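PDB 5V13: AAEL008620-PA odorant-binding protein, which specifically binds juvenile hormone in the mosquito hemolymph, as a member of the odorant-binding protein family. Local coordinates for residues P111-G115 against N127-T131; F87-E92 against L105-A109. One frame throughout, in Å; residues are numbered along the deposited sequence.

In the fold
Helix 99-113 takes part in both contacts. In contact 2 its middle, residues 105-109, packs against helix 84-94, and in contact 1 its last turn and the residues that follow it, 111-115, meet helix 122-135. The two centres lie about 13 Å apart on the same side of the chain's centre. Phe-87 joins them directly, with its CZ 3.6 Å from CE1 of Tyr-129 and its CD1 3.8 Å from CD1 of Leu-113. Contact 1 reaches the hormone itself, through the hydroxyl of Tyr-129 and the epoxide oxygen. Contact 2 stands one layer back, the Phe-87 side chain being about 6 Å from the bound hormone, and the Phe-87 ring connects it with the hormone-binding tyrosine.

Contact 1: P111-G115 against N127-T131; sequences PMLAG and NKYAT. With JH3 (methyl (2E,6E)-9-[(2R)-3,3-dimethyloxiran-2-yl]-3,7-dimethylnona-2,6-dienoate), chain E.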
ATOM      1  N   PRO B 111     -35.090   8.450 -11.590  1.00 18.77           N
ATOM      2  CA  PRO B 111     -36.099   8.250 -12.644  1.00 22.68           C
ATOM      3  C   PRO B 111     -35.830   7.044 -13.530  1.00 26.46           C
ATOM      4  O   PRO B 111     -36.780   6.334 -13.887  1.00 21.13           O
ATOM      5  CB  PRO B 111     -36.077   9.573 -13.432  1.00 23.74           C
ATOM      6  CG  PRO B 111     -34.880  10.304 -12.998  1.00 24.84           C
ATOM      7  CD  PRO B 111     -34.531   9.818 -11.620  1.00 23.41           C
ATOM      8  N   MET B 112     -34.567   6.762 -13.867  1.00 20.67           N
ATOM      9  CA  MET B 112     -34.282   5.637 -14.759  1.00 16.37           C
ATOM     10  C   MET B 112     -34.313   4.282 -14.053  1.00 20.78           C
ATOM     11  O   MET B 112     -34.577   3.264 -14.701  1.00 26.14           O
ATOM     12  CB  MET B 112     -32.926   5.832 -15.428  1.00 19.01           C
ATOM     13  CG  MET B 112     -32.936   6.912 -16.495  1.00 22.91           C
ATOM     14  SD  MET B 112     -31.311   7.143 -17.216  1.00 22.28           S
ATOM     15  CE  MET B 112     -31.686   8.393 -18.444  1.00 22.50           C
ATOM     16  N   LEU B 113     -34.049   4.222 -12.751  1.00 17.15           N
ATOM     17  CA  LEU B 113     -34.000   2.937 -12.054  1.00 16.22           C
ATOM     18  C   LEU B 113     -35.223   2.652 -11.190  1.00 26.82           C
ATOM     19  O   LEU B 113     -35.329   1.545 -10.650  1.00 31.44           O
ATOM     20  CB  LEU B 113     -32.738   2.853 -11.199  1.00 16.74           C
ATOM     21  CG  LEU B 113     -31.458   2.762 -12.015  1.00 18.15           C
ATOM     22  CD1 LEU B 113     -30.255   2.959 -11.116  1.00 21.64           C
ATOM     23  CD2 LEU B 113     -31.380   1.404 -12.792  1.00 17.12           C
ATOM     24  N   ALA B 114     -36.143   3.603 -11.058  1.00 34.25           N
ATOM     25  CA  ALA B 114     -37.273   3.444 -10.151  1.00 39.90           C
ATOM     26  C   ALA B 114     -38.252   2.396 -10.659  1.00 36.18           C
ATOM     27  O   ALA B 114     -38.395   2.174 -11.866  1.00 37.47           O
ATOM     28  CB  ALA B 114     -38.018   4.766  -9.972  1.00 41.85           C
ATOM     29  N   GLY B 115     -38.945   1.764  -9.716  1.00 41.44           N
ATOM     30  CA  GLY B 115     -40.015   0.846 -10.049  1.00 37.81           C
ATOM     31  C   GLY B 115     -39.789  -0.546  -9.503  1.00 33.60           C
ATOM     32  O   GLY B 115     -38.688  -1.090  -9.606  1.00 36.39           O
ATOM     33  N   ASN B 127     -33.221  -5.723 -18.201  1.00 19.72           N
ATOM     34  CA  ASN B 127     -33.974  -4.727 -18.960  1.00 20.42           C
ATOM     35  C   ASN B 127     -34.217  -3.455 -18.157  1.00 23.06           C
ATOM     36  O   ASN B 127     -34.211  -2.350 -18.716  1.00 18.99           O
ATOM     37  CB  ASN B 127     -35.292  -5.327 -19.425  1.00 20.88           C
ATOM     38  CG  ASN B 127     -35.088  -6.287 -20.554  1.00 25.94           C
ATOM     39  OD1 ASN B 127     -34.013  -6.315 -21.163  1.00 26.64           O
ATOM     40  ND2 ASN B 127     -36.101  -7.080 -20.851  1.00 29.75           N
ATOM     41  N   LYS B 128     -34.434  -3.586 -16.847  1.00 15.62           N
ATOM     42  CA  LYS B 128     -34.658  -2.400 -16.027  1.00 18.72           C
ATOM     43  C   LYS B 128     -33.390  -1.558 -15.922  1.00 16.84           C
ATOM     44  O   LYS B 128     -33.459  -0.325 -15.906  1.00 21.21           O
ATOM     45  CB  LYS B 128     -35.176  -2.826 -14.646  1.00 17.09           C
ATOM     46  CG  LYS B 128     -35.322  -1.691 -13.620  1.00 16.50           C
ATOM     47  CD  LYS B 128     -36.151  -0.522 -14.182  1.00 28.10           C
ATOM     48  CE  LYS B 128     -37.569  -0.505 -13.643  1.00 44.08           C
ATOM     49  NZ  LYS B 128     -38.335   0.687 -14.126  1.00 46.56           N
ATOM     50  N   TYR B 129     -32.227  -2.201 -15.911  1.00 17.14           N
ATOM     51  CA  TYR B 129     -30.948  -1.499 -15.817  1.00 13.42           C
ATOM     52  C   TYR B 129     -30.547  -0.811 -17.124  1.00 14.07           C
ATOM     53  O   TYR B 129     -29.696   0.091 -17.105  1.00 15.65           O
ATOM     54  CB  TYR B 129     -29.891  -2.519 -15.406  1.00 17.14           C
ATOM     55  CG  TYR B 129     -28.536  -2.003 -14.960  1.00 12.87           C
ATOM     56  CD1 TYR B 129     -28.419  -1.018 -13.983  1.00 13.74           C
ATOM     57  CD2 TYR B 129     -27.374  -2.572 -15.458  1.00 13.53           C
ATOM     58  CE1 TYR B 129     -27.157  -0.578 -13.552  1.00 12.65           C
ATOM     59  CE2 TYR B 129     -26.134  -2.146 -15.046  1.00 11.47           C
ATOM     60  CZ  TYR B 129     -26.029  -1.152 -14.095  1.00 17.29           C
ATOM     61  OH  TYR B 129     -24.784  -0.751 -13.675  1.00 13.07           O
ATOM     62  N   ALA B 130     -31.132  -1.216 -18.255  1.00 16.71           N
ATOM     63  CA  ALA B 130     -30.507  -0.975 -19.558  1.00 19.39           C
ATOM     64  C   ALA B 130     -30.342   0.512 -19.864  1.00 20.51           C
ATOM     65  O   ALA B 130     -29.262   0.943 -20.289  1.00 18.66           O
ATOM     66  CB  ALA B 130     -31.316  -1.670 -20.657  1.00 22.31           C
ATOM     67  N   THR B 131     -31.397   1.317 -19.657  1.00 16.05           N
ATOM     68  CA  THR B 131     -31.333   2.732 -20.041  1.00 18.98           C
ATOM     69  C   THR B 131     -30.285   3.480 -19.220  1.00 17.65           C
ATOM     70  O   THR B 131     -29.462   4.230 -19.763  1.00 22.19           O
ATOM     71  CB  THR B 131     -32.705   3.398 -19.881  1.00 22.58           C
ATOM     72  OG1 THR B 131     -33.646   2.820 -20.799  1.00 19.27           O
ATOM     73  CG2 THR B 131     -32.614   4.891 -20.168  1.00 16.96           C
TER
HETATM   74  C1  JH3 E 301     -13.703  -8.439 -14.519  1.00 19.20           C
HETATM   75  O2  JH3 E 301     -12.852  -7.579 -14.660  1.00 26.63           O
HETATM   76  O1  JH3 E 301     -13.283  -9.735 -14.052  1.00 26.28           O
HETATM   77  CM  JH3 E 301     -11.911  -9.925 -13.700  1.00 26.40           C
HETATM   78  C2  JH3 E 301     -15.142  -8.238 -14.772  1.00 17.52           C
HETATM   79  C3  JH3 E 301     -15.739  -7.133 -15.225  1.00 12.87           C
HETATM   80  C3' JH3 E 301     -15.011  -5.864 -15.575  1.00 17.41           C
HETATM   81  C4  JH3 E 301     -17.241  -7.192 -15.370  1.00 13.64           C
HETATM   82  C5  JH3 E 301     -17.845  -5.893 -14.845  1.00 16.25           C
HETATM   83  C6  JH3 E 301     -19.314  -6.104 -14.557  1.00 14.03           C
HETATM   84  C7  JH3 E 301     -20.283  -5.784 -15.426  1.00 15.23           C
HETATM   85  C7' JH3 E 301     -19.949  -5.221 -16.783  1.00 16.95           C
HETATM   86  C8  JH3 E 301     -21.727  -6.033 -15.020  1.00 19.48           C
HETATM   87  C9  JH3 E 301     -22.540  -4.731 -14.930  1.00 18.61           C
HETATM   88  CA  JH3 E 301     -21.849  -3.664 -14.085  1.00 16.96           C
HETATM   89  O3  JH3 E 301     -22.672  -2.500 -13.848  1.00 16.80           O
HETATM   90  CB  JH3 E 301     -22.499  -3.376 -12.733  1.00 17.52           C
HETATM   91  CB' JH3 E 301     -21.483  -2.960 -11.663  1.00 14.96           C
HETATM   92  CC  JH3 E 301     -23.778  -4.095 -12.331  1.00 20.65           C
HETATM   93  O   HOH W   1     -32.578   2.129 -16.543  1.00 17.34           O
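Leu-113 meets the ring of Tyr-129 at its edge, near the ring plane, where CD2 of the leucine lies 4.0 Å from CD1 of the tyrosine. The far end of the ring faces the hormone: Tyr-129 OH donates a hydrogen bond of 2.7 Å to the epoxide oxygen O3, which also lies near the ring plane. Among the aromatic neighbours, Phe-82 is nearly parallel to this ring, while Tyr-133 is more inclined. CG of Tyr-129 stands anti to the backbone N (chi1 -168°), and the ring runs alongside Leu-113 with its hydroxyl reaching the epoxide.

Lys-128, one residue earlier, bends its chain at chi2 and chi3 and donates a hydrogen bond of 2.7 Å from NZ to Ala-114 O. The C=O...N angle is 156°, with NZ tilted 21° out of the carbonyl plane. Ala-114 is the first non-helical residue, so this bond ties the chain just past the helix end to helix 122-135. Between the backbones, a water lies 2.9 Å from Met-112 O and 2.7 Å from Lys-128 O, bridging the two carbonyl oxygens. Farther out, the side chains of Met-112 and Thr-131 cross at about a right angle, SD of the methionine 3.9 Å from CG2 of the threonine.

Helix 99-113 thereby ends against helix 122-135, where Phe-132 receives both Met-112 and Leu-113. Phe-82 of strand 81-82 touches Leu-113 and Lys-128, and Tyr-129 also packs on Val-65 of helix 59-71.

Contact 2: F87-E92 against L105-A109; sequences FVLQAE and LKNNA
Val-88 and Leu-105 form the tightly packed half of this contact, together with the small residues Ala-91 and Ala-109. The short helical segments run antiparallel, at 172°, with their axes 9.8 Å apart at closest approach. Leu-105 inserts its CD2 branch against the opposite helix: the methyl lies 3.9 Å from Ala-91 CB and 4.0 Å from the carbonyl oxygen of Phe-87, so it rests partly on backbone. Val-88 uses both of its branches. CG2 meets Ala-109 CB at 3.9 Å, while CG1, anti to the backbone N (chi1 167°), is turned toward the aliphatic part of Lys-106 and comes 4.1 Å from its CG. Leu-105 and Val-88 make most of the apolar contacts, with the two alanine methyls as their partners. Phe-87 starts toward helix 99-113 but its ring turns away, meeting Phe-132 edge-to-face. On the buried side, Met-143 of helix 137-143 covers Phe-87, Ala-91 and Leu-105, and Phe-132 lies against Leu-105 and Ala-109.

The outer side is looser and partly exposed. There the extended chains of Glu-92 and Lys-106 cross at about a right angle. OE1 of Glu-92 comes 3.3 Å from CE of Lys-106 but stays 3.7 Å from NZ, a long salt bridge in which the oxygen comes closer to the CE methylene than to the ammonium nitrogen.

The chemistry is therefore lopsided. Cohesion between helices 84-94 and 99-113 rests mainly on methyl-to-methyl packing of Val-88, Ala-91, Leu-105 and Ala-109, whereas the Glu-92 and Lys-106 pair probably adds a weak electrostatic attraction on the outer side and would be expected to impose little directional constraint.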
ATOM      1  N   PHE B  87     -26.108   3.775  -6.244  1.00 14.26           N
ATOM      2  CA  PHE B  87     -25.312   4.252  -7.375  1.00 14.25           C
ATOM      3  C   PHE B  87     -24.847   5.692  -7.155  1.00 16.01           C
ATOM      4  O   PHE B  87     -23.713   6.035  -7.489  1.00 16.62           O
ATOM      5  CB  PHE B  87     -26.115   4.148  -8.675  1.00 14.20           C
ATOM      6  CG  PHE B  87     -26.352   2.733  -9.129  1.00 14.10           C
ATOM      7  CD1 PHE B  87     -27.472   2.024  -8.702  1.00 13.21           C
ATOM      8  CD2 PHE B  87     -25.456   2.109  -9.987  1.00 12.28           C
ATOM      9  CE1 PHE B  87     -27.688   0.706  -9.139  1.00 15.06           C
ATOM     10  CE2 PHE B  87     -25.663   0.801 -10.423  1.00 16.49           C
ATOM     11  CZ  PHE B  87     -26.780   0.098  -9.998  1.00 15.70           C
ATOM     12  N   VAL B  88     -25.713   6.541  -6.590  1.00 14.31           N
ATOM     13  CA  VAL B  88     -25.332   7.924  -6.297  1.00 14.21           C
ATOM     14  C   VAL B  88     -24.206   7.958  -5.277  1.00 18.81           C
ATOM     15  O   VAL B  88     -23.226   8.705  -5.421  1.00 18.56           O
ATOM     16  CB  VAL B  88     -26.550   8.732  -5.810  1.00 15.89           C
ATOM     17  CG1 VAL B  88     -26.096  10.076  -5.195  1.00 21.05           C
ATOM     18  CG2 VAL B  88     -27.501   8.987  -6.957  1.00 18.32           C
ATOM     19  N   LEU B  89     -24.331   7.155  -4.217  1.00 16.39           N
ATOM     20  CA  LEU B  89     -23.303   7.151  -3.185  1.00 17.97           C
ATOM     21  C   LEU B  89     -21.984   6.630  -3.739  1.00 17.44           C
ATOM     22  O   LEU B  89     -20.911   7.136  -3.387  1.00 16.88           O
ATOM     23  CB  LEU B  89     -23.777   6.334  -1.977  1.00 21.12           C
ATOM     24  CG  LEU B  89     -23.033   6.567  -0.657  1.00 23.06           C
ATOM     25  CD1 LEU B  89     -23.332   7.961  -0.048  1.00 22.72           C
ATOM     26  CD2 LEU B  89     -23.321   5.440   0.338  1.00 15.77           C
ATOM     27  N   GLN B  90     -22.044   5.640  -4.640  1.00 14.46           N
ATOM     28  CA  GLN B  90     -20.829   5.149  -5.283  1.00 14.39           C
ATOM     29  C   GLN B  90     -20.172   6.232  -6.129  1.00 15.30           C
ATOM     30  O   GLN B  90     -18.943   6.384  -6.108  1.00 16.89           O
ATOM     31  CB  GLN B  90     -21.138   3.932  -6.159  1.00 14.32           C
ATOM     32  CG  GLN B  90     -19.897   3.191  -6.679  1.00 11.38           C
ATOM     33  CD  GLN B  90     -19.290   2.271  -5.621  1.00 12.47           C
ATOM     34  OE1 GLN B  90     -19.969   1.852  -4.688  1.00 11.72           O
ATOM     35  NE2 GLN B  90     -17.996   1.965  -5.758  1.00 15.21           N
ATOM     36  N   ALA B  91     -20.969   6.979  -6.893  1.00 13.36           N
ATOM     37  CA  ALA B  91     -20.403   8.027  -7.734  1.00 16.06           C
ATOM     38  C   ALA B  91     -19.793   9.142  -6.895  1.00 19.78           C
ATOM     39  O   ALA B  91     -18.724   9.665  -7.230  1.00 17.51           O
ATOM     40  CB  ALA B  91     -21.470   8.590  -8.668  1.00 12.72           C
ATOM     41  N   GLU B  92     -20.448   9.510  -5.796  1.00 14.51           N
ATOM     42  CA  GLU B  92     -19.904  10.564  -4.943  1.00 19.65           C
ATOM     43  C   GLU B  92     -18.554  10.178  -4.348  1.00 20.71           C
ATOM     44  O   GLU B  92     -17.688  11.040  -4.151  1.00 21.19           O
ATOM     45  CB  GLU B  92     -20.906  10.900  -3.842  1.00 17.74           C
ATOM     46  CG  GLU B  92     -22.155  11.595  -4.366  1.00 21.21           C
ATOM     47  CD  GLU B  92     -23.223  11.831  -3.296  1.00 34.74           C
ATOM     48  OE1 GLU B  92     -24.150  12.640  -3.544  1.00 31.54           O
ATOM     49  OE2 GLU B  92     -23.156  11.196  -2.222  1.00 38.05           O
ATOM     50  N   LEU B 105     -25.624  11.813 -13.533  1.00 22.62           N
ATOM     51  CA  LEU B 105     -25.959  10.551 -12.878  1.00 16.05           C
ATOM     52  C   LEU B 105     -26.865  10.786 -11.672  1.00 21.01           C
ATOM     53  O   LEU B 105     -27.880  10.099 -11.508  1.00 22.74           O
ATOM     54  CB  LEU B 105     -24.681   9.808 -12.485  1.00 17.94           C
ATOM     55  CG  LEU B 105     -24.856   8.379 -11.940  1.00 22.42           C
ATOM     56  CD1 LEU B 105     -23.703   7.465 -12.353  1.00 20.27           C
ATOM     57  CD2 LEU B 105     -24.998   8.389 -10.427  1.00 19.24           C
ATOM     58  N   LYS B 106     -26.547  11.787 -10.848  1.00 16.00           N
ATOM     59  CA  LYS B 106     -27.415  12.113  -9.718  1.00 20.74           C
ATOM     60  C   LYS B 106     -28.846  12.414 -10.158  1.00 27.89           C
ATOM     61  O   LYS B 106     -29.804  11.975  -9.511  1.00 31.37           O
ATOM     62  CB  LYS B 106     -26.849  13.300  -8.950  1.00 24.88           C
ATOM     63  CG  LYS B 106     -25.667  12.963  -8.071  1.00 26.49           C
ATOM     64  CD  LYS B 106     -25.269  14.182  -7.268  1.00 27.86           C
ATOM     65  CE  LYS B 106     -23.987  13.954  -6.513  1.00 34.08           C
ATOM     66  NZ  LYS B 106     -23.433  15.270  -6.063  1.00 32.67           N
ATOM     67  N   ASN B 107     -29.018  13.171 -11.247  1.00 24.60           N
ATOM     68  CA  ASN B 107     -30.367  13.518 -11.691  1.00 22.45           C
ATOM     69  C   ASN B 107     -31.103  12.322 -12.297  1.00 25.23           C
ATOM     70  O   ASN B 107     -32.336  12.241 -12.203  1.00 23.24           O
ATOM     71  CB  ASN B 107     -30.319  14.657 -12.714  1.00 28.04           C
ATOM     72  CG  ASN B 107     -29.741  15.940 -12.140  1.00 35.60           C
ATOM     73  OD1 ASN B 107     -29.627  16.095 -10.928  1.00 37.32           O
ATOM     74  ND2 ASN B 107     -29.376  16.863 -13.015  1.00 40.21           N
ATOM     75  N   ASN B 108     -30.379  11.399 -12.926  1.00 20.27           N
ATOM     76  CA  ASN B 108     -31.010  10.332 -13.700  1.00 18.67           C
ATOM     77  C   ASN B 108     -31.247   9.046 -12.916  1.00 20.37           C
ATOM     78  O   ASN B 108     -32.095   8.237 -13.329  1.00 22.16           O
ATOM     79  CB  ASN B 108     -30.159   9.995 -14.925  1.00 23.19           C
ATOM     80  CG  ASN B 108     -30.307  11.006 -16.046  1.00 31.08           C
ATOM     81  OD1 ASN B 108     -31.369  11.599 -16.241  1.00 28.69           O
ATOM     82  ND2 ASN B 108     -29.240  11.185 -16.808  1.00 25.28           N
ATOM     83  N   ALA B 109     -30.518   8.828 -11.817  1.00 19.95           N
ATOM     84  CA  ALA B 109     -30.539   7.528 -11.147  1.00 16.19           C
ATOM     85  C   ALA B 109     -31.948   7.135 -10.717  1.00 19.98           C
ATOM     86  O   ALA B 109     -32.431   6.047 -11.062  1.00 19.18           O
ATOM     87  CB  ALA B 109     -29.590   7.541  -9.945  1.00 18.32           C
TER